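Local coordinates for protein KLLA0E08119p (Kluyveromyces lactis, PDB 3VA7) that probably carboxylates urea with bicarbonate and ATP by way of a biotin cofactor, this fragment being the urea carboxylase part of a longer enzyme that probably also hydrolyses allophanate, at residues 516-521 / 546-550; 551-555 / 582-588. All blocks are in the same frame, centred on the assembly; numbering follows the deposited sequence.

Both interactions lie in the carboxyltransferase region and share its five-stranded antiparallel sheet. Interaction 1 lays the end of helix 511-520 on strand 545-550 of that sheet. It is buried, and its close contacts are between small side chains and methyl groups. Interaction 2 begins where that strand ends and is only partly buried. There the chain passes into a second, six-stranded sheet, while residues 583-586 lead back the other way. Three backbone hydrogen bonds carry it, with apolar contacts on the buried side and Thr553, Thr583 and Val584 toward the surface. The two meet where Ala588 CB, from the neighbouring strand 587-592, packs against Ser550 O and Val549 CG1.

Interaction 1. Residues 516-521 / 546-550; sequences LANRVV and VIAVS
Helix-on-sheet packing brings Ala517, Val520 and Val521, around the C-terminal end of helix 511-520, against Ala548 and Ser550 of strand 545-550. The sheet is the five-stranded antiparallel one of the carboxyltransferase region. Helix and strand run roughly antiparallel, at 153°, with their axes 7.4 Å apart. Alternate strand residues Val546, Ala548 and Ser550 face the helix, while Ile547 and Val549 turn to the other side of the sheet.

The small residues allow this close approach. Ala548 CB is touched by two valines. Val521 CG2 comes within 3.5 Å of it, and Val520 CG1 within 3.7 Å. Val521 spans two inward-facing residues of the strand: CG2 also rests near the backbone carbon of Ile547, while CG1 reaches Val546 CB at 4.2 Å. Here CG1 stands opposite the backbone N (chi1 175°), which spreads the two methyls along the strand.

Nearer the strand's end, Ala517 CB sits 3.7 Å from Ser550 CB. The hydroxyl of this buried serine hydrogen-bonds to Asn566 OD1. Ala517 O is hydrogen-bonded to Ser591 OG of the adjacent strand 587-592, tying the helix to a second strand by a polar link. The serine OG, anti to its own N (chi1 -161°), also lies beside Leu516, 3.9 Å from CB.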
loop_
_atom_site.group_PDB
_atom_site.type_symbol
_atom_site.label_atom_id
_atom_site.label_comp_id
_atom_site.label_asym_id
_atom_site.label_seq_id
_atom_site.Cartn_x
_atom_site.Cartn_y
_atom_site.Cartn_z
ATOM N N LEU A 516 -23.151 7.517 11.700
ATOM C CA LEU A 516 -24.571 7.201 11.647
ATOM C C LEU A 516 -24.725 5.860 10.955
ATOM O O LEU A 516 -25.375 4.963 11.506
ATOM C CB LEU A 516 -25.367 8.264 10.899
ATOM C CG LEU A 516 -25.686 9.589 11.594
ATOM C CD1 LEU A 516 -26.186 10.636 10.564
ATOM C CD2 LEU A 516 -26.686 9.419 12.745
ATOM N N ALA A 517 -24.136 5.734 9.754
ATOM C CA ALA A 517 -24.349 4.539 8.959
ATOM C C ALA A 517 -23.953 3.346 9.820
ATOM O O ALA A 517 -24.738 2.375 9.976
ATOM C CB ALA A 517 -23.566 4.585 7.638
ATOM N N ASN A 518 -22.782 3.424 10.453
ATOM C CA ASN A 518 -22.418 2.339 11.352
ATOM C C ASN A 518 -23.444 2.034 12.420
ATOM O O ASN A 518 -23.834 0.886 12.630
ATOM C CB ASN A 518 -21.021 2.536 11.959
ATOM C CG ASN A 518 -19.957 1.737 11.197
ATOM O OD1 ASN A 518 -20.283 0.707 10.540
ATOM N ND2 ASN A 518 -18.689 2.189 11.277
ATOM N N ARG A 519 -23.850 3.071 13.122
ATOM C CA ARG A 519 -24.786 2.916 14.216
ATOM C C ARG A 519 -26.127 2.318 13.748
ATOM O O ARG A 519 -26.713 1.490 14.437
ATOM C CB ARG A 519 -25.013 4.271 14.921
ATOM C CG ARG A 519 -25.950 4.205 16.127
ATOM C CD ARG A 519 -25.508 3.183 17.123
ATOM N NE ARG A 519 -26.073 3.462 18.441
ATOM C CZ ARG A 519 -27.118 2.811 18.971
ATOM N NH1 ARG A 519 -27.537 3.121 20.197
ATOM N NH2 ARG A 519 -27.732 1.842 18.289
ATOM N N VAL A 520 -26.583 2.703 12.566
ATOM C CA VAL A 520 -27.897 2.296 12.136
ATOM C C VAL A 520 -27.970 0.776 12.092
ATOM O O VAL A 520 -29.052 0.188 12.251
ATOM C CB VAL A 520 -28.275 2.918 10.799
ATOM C CG1 VAL A 520 -29.398 2.146 10.151
ATOM C CG2 VAL A 520 -28.578 4.444 10.952
ATOM N N VAL A 521 -26.817 0.140 11.915
ATOM C CA VAL A 521 -26.753 -1.289 11.775
ATOM C C VAL A 521 -26.265 -1.916 13.082
ATOM O O VAL A 521 -26.152 -3.151 13.193
ATOM C CB VAL A 521 -25.782 -1.635 10.655
ATOM C CG1 VAL A 521 -25.624 -3.028 10.597
ATOM C CG2 VAL A 521 -26.282 -1.165 9.263
ATOM N N VAL A 546 -27.158 -7.290 7.295
ATOM C CA VAL A 546 -27.875 -6.033 7.318
ATOM C C VAL A 546 -26.971 -4.902 6.755
ATOM O O VAL A 546 -25.781 -4.936 6.921
ATOM C CB VAL A 546 -28.364 -5.709 8.777
ATOM C CG1 VAL A 546 -29.284 -4.510 8.791
ATOM C CG2 VAL A 546 -29.025 -6.926 9.453
ATOM N N ILE A 547 -27.564 -3.886 6.132
ATOM C CA ILE A 547 -26.882 -2.846 5.382
ATOM C C ILE A 547 -27.535 -1.519 5.708
ATOM O O ILE A 547 -28.701 -1.485 6.083
ATOM C CB ILE A 547 -27.020 -3.189 3.848
ATOM C CG1 ILE A 547 -25.704 -3.727 3.313
ATOM C CG2 ILE A 547 -27.590 -2.065 2.912
ATOM C CD1 ILE A 547 -25.317 -5.053 3.935
ATOM N N ALA A 548 -26.826 -0.413 5.547
ATOM C CA ALA A 548 -27.487 0.863 5.639
ATOM C C ALA A 548 -26.691 1.812 4.838
ATOM O O ALA A 548 -25.521 1.559 4.600
ATOM C CB ALA A 548 -27.535 1.306 7.055
ATOM N N VAL A 549 -27.316 2.897 4.388
ATOM C CA VAL A 549 -26.606 3.931 3.614
ATOM C C VAL A 549 -26.927 5.278 4.226
ATOM O O VAL A 549 -28.060 5.548 4.607
ATOM C CB VAL A 549 -26.988 3.907 2.127
ATOM C CG1 VAL A 549 -26.228 4.945 1.349
ATOM C CG2 VAL A 549 -26.685 2.523 1.542
ATOM N N SER A 550 -25.924 6.120 4.357
ATOM C CA SER A 550 -26.134 7.402 5.008
ATOM C C SER A 550 -25.217 8.402 4.352
ATOM O O SER A 550 -24.210 7.993 3.771
ATOM C CB SER A 550 -25.867 7.303 6.524
ATOM O OG SER A 550 -26.490 8.401 7.171
#

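Interaction 2. Residues 551-555 / 582-588; sequences GGTVS and VTVGCRA
Three backbone hydrogen bonds join Gly552 and Thr553 to Thr583, Val584 and Arg587. Gly552 N donates to Arg587 O at 2.8 Å. The same oxygen also accepts a hydrogen bond from Gln772 NE2. Thr553 uses both its backbone groups: its N donates to Val584 O at 3.1 Å, and its O accepts from Thr583 N at 2.7 Å. Thr553 O also receives a CA-H...O contact from Val582 CA.

These bonds sit where the chain turns a corner between two antiparallel sheets of the carboxyltransferase region. Residues 551-552 lead from strand 545-550 to strand 553-558, and residues 583-586 lead from strand 576-582 to strand 587-592. The two crossings run in opposite directions, side by side. Gly551 pairs with Ala588 as a non-hydrogen-bonded pair.

The side-chain contacts lie on opposite faces. On the buried side Val554 splits its methyls: CG1 meets Val582 CG2 at 3.8 Å, and CG2 meets Ala588 CB at 3.8 Å. Toward the surface, Thr553 and Val584 lie side by side and point the same way, packed with Thr553 OG1 3.3 Å from Val584 CG2.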
loop_
_atom_site.group_PDB
_atom_site.type_symbol
_atom_site.label_atom_id
_atom_site.label_comp_id
_atom_site.label_asym_id
_atom_site.label_seq_id
_atom_site.Cartn_x
_atom_site.Cartn_y
_atom_site.Cartn_z
ATOM N N GLY A 551 -25.547 9.682 4.436
ATOM C CA GLY A 551 -24.734 10.678 3.827
ATOM C C GLY A 551 -25.530 11.466 2.818
ATOM O O GLY A 551 -26.640 11.906 3.099
ATOM N N GLY A 552 -24.949 11.662 1.631
ATOM C CA GLY A 552 -25.608 12.390 0.531
ATOM C C GLY A 552 -26.882 11.703 0.062
ATOM O O GLY A 552 -27.183 10.559 0.451
ATOM N N THR A 553 -27.659 12.410 -0.752
ATOM C CA THR A 553 -28.809 11.780 -1.416
ATOM C C THR A 553 -28.325 10.964 -2.618
ATOM O O THR A 553 -27.671 11.480 -3.544
ATOM C CB THR A 553 -29.899 12.817 -1.821
ATOM O OG1 THR A 553 -30.025 13.789 -0.777
ATOM C CG2 THR A 553 -31.271 12.141 -2.001
ATOM N N VAL A 554 -28.615 9.674 -2.555
ATOM C CA VAL A 554 -28.267 8.761 -3.616
ATOM C C VAL A 554 -29.414 7.792 -3.726
ATOM O O VAL A 554 -29.860 7.227 -2.707
ATOM C CB VAL A 554 -27.128 7.818 -3.240
ATOM C CG1 VAL A 554 -26.104 7.764 -4.324
ATOM C CG2 VAL A 554 -26.569 8.155 -1.932
ATOM N N SER A 555 -29.839 7.514 -4.950
ATOM C CA SER A 555 -30.810 6.437 -5.102
ATOM C C SER A 555 -30.147 5.072 -4.852
ATOM O O SER A 555 -29.045 4.809 -5.337
ATOM C CB SER A 555 -31.510 6.534 -6.458
ATOM O OG SER A 555 -30.934 5.692 -7.425
ATOM N N VAL A 582 -24.742 10.497 -6.488
ATOM C CA VAL A 582 -25.039 11.352 -5.366
ATOM C C VAL A 582 -25.595 12.702 -5.887
ATOM O O VAL A 582 -24.876 13.485 -6.510
ATOM C CB VAL A 582 -23.810 11.539 -4.416
ATOM C CG1 VAL A 582 -24.205 12.284 -3.125
ATOM C CG2 VAL A 582 -23.148 10.191 -4.067
ATOM N N THR A 583 -26.877 12.962 -5.615
ATOM C CA THR A 583 -27.586 14.154 -6.103
ATOM C C THR A 583 -27.294 15.349 -5.210
ATOM O O THR A 583 -27.180 16.473 -5.663
ATOM C CB THR A 583 -29.093 13.806 -6.134
ATOM O OG1 THR A 583 -29.272 12.893 -7.195
ATOM C CG2 THR A 583 -30.051 15.004 -6.350
ATOM N N VAL A 584 -27.194 15.116 -3.912
ATOM C CA VAL A 584 -27.043 16.236 -3.012
ATOM C C VAL A 584 -25.881 15.851 -2.163
ATOM O O VAL A 584 -25.902 14.787 -1.574
ATOM C CB VAL A 584 -28.326 16.485 -2.114
ATOM C CG1 VAL A 584 -28.284 17.901 -1.519
ATOM C CG2 VAL A 584 -29.645 16.239 -2.898
ATOM N N GLY A 585 -24.869 16.707 -2.110
ATOM C CA GLY A 585 -23.608 16.377 -1.435
ATOM C C GLY A 585 -22.673 15.601 -2.346
ATOM O O GLY A 585 -22.998 15.387 -3.529
ATOM N N CYS A 586 -21.549 15.140 -1.792
ATOM C CA CYS A 586 -20.516 14.411 -2.532
ATOM C C CYS A 586 -20.442 12.935 -2.199
ATOM O O CYS A 586 -20.082 12.134 -3.067
ATOM C CB CYS A 586 -19.145 15.035 -2.216
ATOM S SG CYS A 586 -17.717 14.559 -3.268
ATOM N N ARG A 587 -20.771 12.562 -0.964
ATOM C CA ARG A 587 -20.331 11.271 -0.458
ATOM C C ARG A 587 -21.441 10.626 0.334
ATOM O O ARG A 587 -22.223 11.367 0.966
ATOM C CB ARG A 587 -19.074 11.429 0.457
ATOM C CG ARG A 587 -17.788 11.067 -0.217
ATOM C CD ARG A 587 -16.504 11.355 0.503
ATOM N NE ARG A 587 -16.112 12.700 0.199
ATOM C CZ ARG A 587 -15.065 13.063 -0.519
ATOM N NH1 ARG A 587 -14.237 12.179 -1.036
ATOM N NH2 ARG A 587 -14.866 14.356 -0.718
ATOM N N ALA A 588 -21.502 9.281 0.322
ATOM C CA ALA A 588 -22.393 8.501 1.182
ATOM C C ALA A 588 -21.621 7.306 1.765
ATOM O O ALA A 588 -20.474 7.078 1.371
ATOM C CB ALA A 588 -23.589 8.001 0.399
#